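Putative enoyl-CoA hydratase (Streptomyces coelicolor A3, PDB 3G64) probably catalyses hydration, isomerisation or a related reaction of an acyl-CoA thioester, as a trimeric member of the enoyl-CoA hydratase/isomerase (crotonase) family. Local coordinates at residues L133-D136 and F137-A140; L172-A175 and T176-L179; A260-H263 and A264-E268. All coordinates share one frame; numbering follows the deposited sequence.

Contact 1: L133-D136 and F137-A140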
ATOM      1  N   LEU A 133       5.129   8.212 -12.644  1.00 21.03           N
ATOM      2  CA  LEU A 133       4.513   7.614 -11.463  1.00 17.87           C
ATOM      3  C   LEU A 133       3.263   8.399 -11.011  1.00 24.10           C
ATOM      4  O   LEU A 133       2.319   7.824 -10.475  1.00 26.56           O
ATOM      5  CB  LEU A 133       5.572   7.589 -10.337  1.00 21.51           C
ATOM      6  CG  LEU A 133       5.262   6.930  -8.993  1.00 25.33           C
ATOM      7  CD1 LEU A 133       5.000   5.432  -9.209  1.00 22.67           C
ATOM      8  CD2 LEU A 133       6.439   7.161  -8.041  1.00 18.43           C
ATOM      9  N   ALA A 134       3.244   9.709 -11.240  1.00 22.25           N
ATOM     10  CA  ALA A 134       2.117  10.529 -10.793  1.00 24.77           C
ATOM     11  C   ALA A 134       0.884  10.384 -11.699  1.00 24.05           C
ATOM     12  O   ALA A 134      -0.251  10.598 -11.270  1.00 22.54           O
ATOM     13  CB  ALA A 134       2.527  12.001 -10.683  1.00 26.79           C
ATOM     14  N   ALA A 135       1.123  10.021 -12.946  1.00 23.27           N
ATOM     15  CA  ALA A 135       0.044   9.828 -13.918  1.00 23.75           C
ATOM     16  C   ALA A 135      -0.942   8.783 -13.414  1.00 24.92           C
ATOM     17  O   ALA A 135      -0.591   7.888 -12.616  1.00 25.05           O
ATOM     18  CB  ALA A 135       0.643   9.381 -15.306  1.00 24.33           C
ATOM     19  N   ASP A 136      -2.185   8.896 -13.852  1.00 21.73           N
ATOM     20  CA  ASP A 136      -3.170   7.897 -13.500  1.00 23.82           C
ATOM     21  C   ASP A 136      -2.895   6.584 -14.223  1.00 25.54           C
ATOM     22  O   ASP A 136      -3.116   5.489 -13.651  1.00 26.26           O
ATOM     23  CB  ASP A 136      -4.562   8.443 -13.814  1.00 26.63           C
ATOM     24  CG  ASP A 136      -4.806   9.771 -13.087  1.00 31.76           C
ATOM     25  OD1 ASP A 136      -4.962   9.727 -11.846  1.00 25.59           O
ATOM     26  OD2 ASP A 136      -4.769  10.846 -13.733  1.00 30.71           O
ATOM     27  N   PHE A 137      -2.399   6.690 -15.465  1.00 22.00           N
ATOM     28  CA  PHE A 137      -2.109   5.512 -16.291  1.00 22.75           C
ATOM     29  C   PHE A 137      -0.699   5.607 -16.862  1.00 26.61           C
ATOM     30  O   PHE A 137      -0.274   6.685 -17.296  1.00 24.62           O
ATOM     31  CB  PHE A 137      -3.112   5.346 -17.455  1.00 27.52           C
ATOM     32  CG  PHE A 137      -4.546   5.153 -17.028  1.00 24.90           C
ATOM     33  CD1 PHE A 137      -5.095   3.878 -16.936  1.00 26.24           C
ATOM     34  CD2 PHE A 137      -5.345   6.244 -16.737  1.00 24.13           C
ATOM     35  CE1 PHE A 137      -6.420   3.699 -16.551  1.00 25.37           C
ATOM     36  CE2 PHE A 137      -6.685   6.081 -16.334  1.00 26.23           C
ATOM     37  CZ  PHE A 137      -7.216   4.806 -16.242  1.00 29.78           C
ATOM     38  N   ARG A 138       0.016   4.475 -16.853  1.00 25.60           N
ATOM     39  CA  ARG A 138       1.297   4.338 -17.547  1.00 23.55           C
ATOM     40  C   ARG A 138       1.159   3.286 -18.670  1.00 26.92           C
ATOM     41  O   ARG A 138       1.033   2.077 -18.422  1.00 24.04           O
ATOM     42  CB  ARG A 138       2.426   3.961 -16.580  1.00 22.86           C
ATOM     43  CG  ARG A 138       2.905   5.144 -15.661  1.00 21.32           C
ATOM     44  CD  ARG A 138       3.508   4.651 -14.330  1.00 22.55           C
ATOM     45  NE  ARG A 138       2.470   3.976 -13.562  1.00 24.35           N
ATOM     46  CZ  ARG A 138       1.475   4.604 -12.929  1.00 27.22           C
ATOM     47  NH1 ARG A 138       0.543   3.896 -12.307  1.00 29.77           N
ATOM     48  NH2 ARG A 138       1.402   5.936 -12.909  1.00 23.48           N
ATOM     49  N   VAL A 139       1.157   3.770 -19.901  1.00 27.24           N
ATOM     50  CA  VAL A 139       1.069   2.916 -21.097  1.00 27.80           C
ATOM     51  C   VAL A 139       2.475   2.821 -21.684  1.00 29.37           C
ATOM     52  O   VAL A 139       3.023   3.804 -22.165  1.00 28.81           O
ATOM     53  CB  VAL A 139       0.060   3.522 -22.085  1.00 29.04           C
ATOM     54  CG1 VAL A 139       0.042   2.768 -23.401  1.00 30.24           C
ATOM     55  CG2 VAL A 139      -1.352   3.563 -21.429  1.00 26.75           C
ATOM     56  N   ALA A 140       3.065   1.633 -21.617  1.00 27.61           N
ATOM     57  CA  ALA A 140       4.497   1.478 -21.787  1.00 26.51           C
ATOM     58  C   ALA A 140       4.811   0.431 -22.829  1.00 29.44           C
ATOM     59  O   ALA A 140       4.178  -0.637 -22.834  1.00 32.95           O
ATOM     60  CB  ALA A 140       5.118   1.044 -20.456  1.00 22.58           C
TER
HETATM   61  O   HOH W   1      -1.771   5.223 -11.087  1.00 29.65           O
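Between Ala135 and Arg138 the backbone turns from the end of helix 127-134 straight into strand 137-140: Ala135 is the first residue to leave helical angles, Asp136 makes the bend, and Phe137 is already extended. The turn is bridged by Arg138, whose guanidinium folds back toward the end of the preceding helix. Its NH2 donates to Ala135 O over 2.8 Å, a bent bond (N-H...O 141°) that arrives above the carbonyl plane rather than within it. The same nitrogen bonds to Ala132 O, and thus serves one carbonyl from the last helical turn and one from just beyond it. A bend at chi3 (-64°) turns the arginine chain back to reach them. NH1 gives a proton to water 1 at 2.9 Å, in the guanidinium plane; the water lies 2.9 Å from Asp136 O, to which it can donate, though other acceptors compete for its protons. NE bonds to Leu195 O, so all three guanidinium nitrogens have partners, which limits rotation of the group. The positive charge set near the C-terminal end of a helix is probably favourable. Asp136 sends its carboxylate away from the strand, into salt bridges with Lys228 and Arg110, and OD2 also accepts from Val116 N. The Phe137 ring has Asp136 O over one face, and its CD2 comes within 3.7 Å of Asp136 CB. This helix-to-strand turn belongs to the crotonase core. Strand 137-140 pairs with strand 116-120 on one edge and with strand 198-199 on the other, through Ser197 and Glu198; helix 205-217 receives Phe137 and Val139, helix 162-170 receives Leu133, and Thr176, Leu181 and Gly173 of the second subunit pack against Asp136, Phe137 and Arg138.

Contact 2: L172-A175 and T176-L179; sequences LGHA and TRLL
Thr176 folds its hydroxyl back one helical turn onto Leu172 at the start of helix 172-181. OG1, beside its own backbone N (chi1 -64°), donates to Leu172 O over 2.9 Å, and Thr176 N reaches the same oxygen at 3.0 Å from the opposite face of the carbonyl plane, so two donors grip one acceptor. Leu172 CD1 lies 3.7 Å from Thr176 OG1. The tightly packed part takes in two neighbours: Leu166 of helix 162-170, which meets Ala175, Leu178 and Leu179, and Leu231 of the third subunit, which meets Thr176 and Leu179. The looser side is that of Arg177, the one partly exposed residue, where water 2 sits. His174 runs beside it, ring and guanidinium planes 87° apart, and itself packs on Ile193 and on Gly194 of the third subunit. Arg177 NH2 stands 3.0 Å from His174 ND1, which lies in the guanidinium plane. Leu178 CD1 rests against one guanidinium face. Water 2 accepts a weak bond from His174 ND1 at 2.7 Å and another from Arg177 NE at 3.2 Å. The arginine's charge is balanced by a salt bridge from NH2 to Glu189, which links this helix to helix 187-193.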
ATOM      1  N   LEU A 172       6.254  -0.898   0.086  1.00 20.21           N
ATOM      2  CA  LEU A 172       7.433  -0.311   0.745  1.00 23.93           C
ATOM      3  C   LEU A 172       8.767  -1.036   0.486  1.00 27.11           C
ATOM      4  O   LEU A 172       9.824  -0.405   0.401  1.00 25.18           O
ATOM      5  CB  LEU A 172       7.193  -0.199   2.280  1.00 17.33           C
ATOM      6  CG  LEU A 172       8.378   0.344   3.091  1.00 19.82           C
ATOM      7  CD1 LEU A 172       8.718   1.818   2.722  1.00 19.32           C
ATOM      8  CD2 LEU A 172       8.097   0.185   4.636  1.00 20.27           C
ATOM      9  N   GLY A 173       8.753  -2.358   0.377  1.00 23.46           N
ATOM     10  CA  GLY A 173      10.021  -3.056   0.182  1.00 18.35           C
ATOM     11  C   GLY A 173      10.620  -2.721  -1.184  1.00 21.96           C
ATOM     12  O   GLY A 173      11.824  -2.376  -1.286  1.00 21.14           O
ATOM     13  N   HIS A 174       9.797  -2.797  -2.240  1.00 20.78           N
ATOM     14  CA  HIS A 174      10.281  -2.425  -3.581  1.00 19.10           C
ATOM     15  C   HIS A 174      10.595  -0.927  -3.646  1.00 24.01           C
ATOM     16  O   HIS A 174      11.573  -0.523  -4.279  1.00 25.98           O
ATOM     17  CB  HIS A 174       9.229  -2.740  -4.656  1.00 20.55           C
ATOM     18  CG  HIS A 174       8.975  -4.215  -4.867  1.00 22.10           C
ATOM     19  ND1 HIS A 174       9.985  -5.132  -4.991  1.00 24.83           N
ATOM     20  CD2 HIS A 174       7.814  -4.896  -5.046  1.00 21.69           C
ATOM     21  CE1 HIS A 174       9.463  -6.341  -5.206  1.00 26.71           C
ATOM     22  NE2 HIS A 174       8.157  -6.219  -5.259  1.00 23.74           N
ATOM     23  N   ALA A 175       9.792  -0.084  -2.988  1.00 20.90           N
ATOM     24  CA  ALA A 175      10.060   1.357  -3.085  1.00 19.56           C
ATOM     25  C   ALA A 175      11.424   1.670  -2.523  1.00 18.57           C
ATOM     26  O   ALA A 175      12.179   2.466  -3.077  1.00 20.90           O
ATOM     27  CB  ALA A 175       9.003   2.182  -2.326  1.00 18.15           C
ATOM     28  N   THR A 176      11.734   1.073  -1.381  1.00 18.63           N
ATOM     29  CA  THR A 176      13.016   1.353  -0.748  1.00 18.27           C
ATOM     30  C   THR A 176      14.175   0.958  -1.674  1.00 24.52           C
ATOM     31  O   THR A 176      15.147   1.672  -1.804  1.00 21.30           O
ATOM     32  CB  THR A 176      13.129   0.583   0.569  1.00 20.20           C
ATOM     33  OG1 THR A 176      12.114   1.066   1.460  1.00 21.70           O
ATOM     34  CG2 THR A 176      14.521   0.781   1.214  1.00 16.27           C
ATOM     35  N   ARG A 177      14.064  -0.201  -2.307  1.00 19.90           N
ATOM     36  CA  ARG A 177      15.140  -0.677  -3.178  1.00 21.43           C
ATOM     37  C   ARG A 177      15.280   0.279  -4.361  1.00 19.64           C
ATOM     38  O   ARG A 177      16.375   0.691  -4.712  1.00 19.87           O
ATOM     39  CB  ARG A 177      14.791  -2.107  -3.660  1.00 21.37           C
ATOM     40  CG  ARG A 177      15.722  -2.741  -4.670  1.00 32.17           C
ATOM     41  CD  ARG A 177      15.328  -4.221  -4.860  1.00 31.92           C
ATOM     42  NE  ARG A 177      13.932  -4.428  -5.291  1.00 26.62           N
ATOM     43  CZ  ARG A 177      13.546  -4.367  -6.566  1.00 30.01           C
ATOM     44  NH1 ARG A 177      14.445  -4.102  -7.508  1.00 28.62           N
ATOM     45  NH2 ARG A 177      12.274  -4.582  -6.918  1.00 29.10           N
ATOM     46  N   LEU A 178      14.159   0.636  -4.975  1.00 18.27           N
ATOM     47  CA  LEU A 178      14.207   1.443  -6.185  1.00 20.01           C
ATOM     48  C   LEU A 178      14.788   2.834  -5.891  1.00 23.39           C
ATOM     49  O   LEU A 178      15.626   3.351  -6.630  1.00 24.79           O
ATOM     50  CB  LEU A 178      12.788   1.592  -6.743  1.00 16.49           C
ATOM     51  CG  LEU A 178      12.415   0.622  -7.871  1.00 24.16           C
ATOM     52  CD1 LEU A 178      12.664  -0.795  -7.424  1.00 17.96           C
ATOM     53  CD2 LEU A 178      10.927   0.847  -8.244  1.00 17.88           C
ATOM     54  N   LEU A 179      14.306   3.442  -4.815  1.00 17.71           N
ATOM     55  CA  LEU A 179      14.695   4.813  -4.487  1.00 20.96           C
ATOM     56  C   LEU A 179      16.072   4.889  -3.872  1.00 21.79           C
ATOM     57  O   LEU A 179      16.797   5.846  -4.080  1.00 22.12           O
ATOM     58  CB  LEU A 179      13.689   5.452  -3.527  1.00 22.96           C
ATOM     59  CG  LEU A 179      12.315   5.740  -4.148  1.00 24.58           C
ATOM     60  CD1 LEU A 179      11.374   6.304  -3.082  1.00 24.06           C
ATOM     61  CD2 LEU A 179      12.482   6.710  -5.287  1.00 27.45           C
TER
HETATM   62  O   HOH W   2      11.946  -5.554  -3.115  1.00 37.84           O

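Contact 3: A260-H263 and A264-E268; sequences AEFH and AAFTE
His263 and Thr267, and Phe262 and Phe266, meet as i to i+4 pairs along the last turns of the alpha-helix 257-267, near the C terminus of this crotonase-family chain. The backbone keeps regular helical bonds: Ala264 N to Ala260 O, Ala265 N to Glu261 O, Phe266 N to Phe262 O and Thr267 N to His263 O. Glu268, the first residue to leave helical angles, still donates its N to Ala264 O over 3.0 Å. Among the aromatic contacts, Phe266 CB sits over one face of the Phe262 ring, 4.2 Å from CZ and toward the rim. The two phenyl planes are only 30° apart but slid past each other, with centroids 5.9 Å apart, so they barely overlap. Arg152 and Val80 of the second subunit pack against Phe262 and Phe266, though Phe266 stays largely exposed. Among the polar contacts, Glu261 bends at chi2 (71°) and lays its carboxylate beside the methyls of Ala264 and Ala265. OE2 pairs with Arg270 and accepts from Lys273 N, while Glu268 OE1 pairs with Arg270 NE; one arginine thereby lies between two acidic side chains and joins the helix end to the chain that follows. Thr267 OG1 lies 3.1 Å from His263 O and 2.9 Å from Ala264 O, two acceptors competing for a single hydroxyl proton. The last kind is a CH-pi contact of the Thr267 methyl with the imidazole of His263: CG2 stands over one face, 3.9 Å from the centroid and 23° off the ring normal, nearest to CE1.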
ATOM      1  N   ALA A 260     -28.729   9.076 -14.873  1.00 34.75           N
ATOM      2  CA  ALA A 260     -30.081   8.897 -15.428  1.00 34.38           C
ATOM      3  C   ALA A 260     -29.980   8.301 -16.839  1.00 36.46           C
ATOM      4  O   ALA A 260     -30.740   7.393 -17.211  1.00 37.89           O
ATOM      5  CB  ALA A 260     -30.856  10.213 -15.441  1.00 31.08           C
ATOM      6  N   GLU A 261     -29.016   8.786 -17.609  1.00 34.85           N
ATOM      7  CA  GLU A 261     -28.847   8.303 -18.966  1.00 35.28           C
ATOM      8  C   GLU A 261     -28.443   6.834 -18.959  1.00 38.46           C
ATOM      9  O   GLU A 261     -28.869   6.067 -19.835  1.00 35.14           O
ATOM     10  CB  GLU A 261     -27.880   9.170 -19.767  1.00 32.88           C
ATOM     11  CG  GLU A 261     -27.325   8.515 -21.054  1.00 30.89           C
ATOM     12  CD  GLU A 261     -28.355   8.355 -22.212  1.00 38.24           C
ATOM     13  OE1 GLU A 261     -29.554   8.649 -22.044  1.00 39.59           O
ATOM     14  OE2 GLU A 261     -27.929   7.947 -23.310  1.00 37.25           O
ATOM     15  N   PHE A 262     -27.661   6.409 -17.969  1.00 37.21           N
ATOM     16  CA  PHE A 262     -27.305   4.993 -17.948  1.00 37.47           C
ATOM     17  C   PHE A 262     -28.576   4.138 -17.900  1.00 35.07           C
ATOM     18  O   PHE A 262     -28.693   3.140 -18.598  1.00 36.10           O
ATOM     19  CB  PHE A 262     -26.450   4.579 -16.750  1.00 34.81           C
ATOM     20  CG  PHE A 262     -26.529   3.095 -16.487  1.00 33.07           C
ATOM     21  CD1 PHE A 262     -25.873   2.198 -17.326  1.00 33.42           C
ATOM     22  CD2 PHE A 262     -27.339   2.599 -15.474  1.00 33.28           C
ATOM     23  CE1 PHE A 262     -25.962   0.838 -17.114  1.00 35.93           C
ATOM     24  CE2 PHE A 262     -27.445   1.239 -15.258  1.00 35.02           C
ATOM     25  CZ  PHE A 262     -26.766   0.359 -16.074  1.00 35.27           C
ATOM     26  N   HIS A 263     -29.493   4.521 -17.023  1.00 32.69           N
ATOM     27  CA  HIS A 263     -30.705   3.748 -16.815  1.00 36.12           C
ATOM     28  C   HIS A 263     -31.667   3.821 -18.023  1.00 40.36           C
ATOM     29  O   HIS A 263     -32.262   2.813 -18.412  1.00 41.49           O
ATOM     30  CB  HIS A 263     -31.416   4.204 -15.546  1.00 37.42           C
ATOM     31  CG  HIS A 263     -32.594   3.361 -15.198  1.00 44.66           C
ATOM     32  ND1 HIS A 263     -33.892   3.733 -15.492  1.00 45.26           N
ATOM     33  CD2 HIS A 263     -32.676   2.141 -14.617  1.00 45.77           C
ATOM     34  CE1 HIS A 263     -34.716   2.787 -15.097  1.00 48.01           C
ATOM     35  NE2 HIS A 263     -34.004   1.806 -14.563  1.00 48.82           N
ATOM     36  N   ALA A 264     -31.814   5.013 -18.596  1.00 37.72           N
ATOM     37  CA  ALA A 264     -32.631   5.182 -19.786  1.00 39.77           C
ATOM     38  C   ALA A 264     -32.090   4.315 -20.925  1.00 41.52           C
ATOM     39  O   ALA A 264     -32.864   3.642 -21.608  1.00 37.14           O
ATOM     40  CB  ALA A 264     -32.680   6.640 -20.195  1.00 37.27           C
ATOM     41  N   ALA A 265     -30.766   4.315 -21.110  1.00 36.34           N
ATOM     42  CA  ALA A 265     -30.137   3.542 -22.190  1.00 36.54           C
ATOM     43  C   ALA A 265     -30.234   2.053 -21.931  1.00 40.09           C
ATOM     44  O   ALA A 265     -30.466   1.255 -22.858  1.00 38.19           O
ATOM     45  CB  ALA A 265     -28.694   3.932 -22.375  1.00 32.01           C
ATOM     46  N   PHE A 266     -30.061   1.679 -20.669  1.00 39.08           N
ATOM     47  CA  PHE A 266     -30.193   0.290 -20.294  1.00 39.80           C
ATOM     48  C   PHE A 266     -31.598  -0.202 -20.646  1.00 41.78           C
ATOM     49  O   PHE A 266     -31.755  -1.238 -21.299  1.00 46.61           O
ATOM     50  CB  PHE A 266     -29.955   0.102 -18.803  1.00 42.16           C
ATOM     51  CG  PHE A 266     -30.089  -1.323 -18.351  1.00 50.91           C
ATOM     52  CD1 PHE A 266     -29.068  -2.230 -18.577  1.00 51.50           C
ATOM     53  CD2 PHE A 266     -31.246  -1.760 -17.714  1.00 56.03           C
ATOM     54  CE1 PHE A 266     -29.188  -3.541 -18.161  1.00 53.28           C
ATOM     55  CE2 PHE A 266     -31.376  -3.075 -17.298  1.00 56.23           C
ATOM     56  CZ  PHE A 266     -30.342  -3.965 -17.520  1.00 55.38           C
ATOM     57  N   THR A 267     -32.617   0.533 -20.208  1.00 37.61           N
ATOM     58  CA  THR A 267     -34.004   0.116 -20.442  1.00 37.76           C
ATOM     59  C   THR A 267     -34.421   0.134 -21.918  1.00 39.30           C
ATOM     60  O   THR A 267     -35.322  -0.598 -22.316  1.00 46.06           O
ATOM     61  CB  THR A 267     -35.017   0.953 -19.630  1.00 39.49           C
ATOM     62  OG1 THR A 267     -34.894   2.331 -19.984  1.00 43.23           O
ATOM     63  CG2 THR A 267     -34.800   0.775 -18.151  1.00 33.72           C
ATOM     64  N   GLU A 268     -33.774   0.977 -22.710  1.00 36.49           N
ATOM     65  CA  GLU A 268     -34.072   1.113 -24.122  1.00 40.02           C
ATOM     66  C   GLU A 268     -33.109   0.279 -24.972  1.00 45.28           C
ATOM     67  O   GLU A 268     -33.083   0.403 -26.201  1.00 44.90           O
ATOM     68  CB  GLU A 268     -34.049   2.594 -24.534  1.00 39.15           C
ATOM     69  CG  GLU A 268     -35.135   3.422 -23.844  1.00 40.59           C
ATOM     70  CD  GLU A 268     -35.011   4.934 -24.040  1.00 44.78           C
ATOM     71  OE1 GLU A 268     -34.185   5.393 -24.867  1.00 44.03           O
ATOM     72  OE2 GLU A 268     -35.752   5.669 -23.349  1.00 46.97           O
TER

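How the contacts relate
From the N terminus, contact 1 comes first and closes the short turn between helix 127-134 and strand 137-140, near the centre of the chain. Contact 2 follows within helix 172-181 and contact 3 within helix 257-267; both are local to one helix and close no long loop. The three run in series, without nesting or crossing. Contacts 1 and 2 have centres about 18 Å apart and both border helix 162-170, whereas contact 3 lies about 46 Å from contact 2, centre to centre. All three border other subunits: contacts 1 and 3 touch the second, and contact 2 the third, so core, interface helix and C-terminal helix all take part in the trimer.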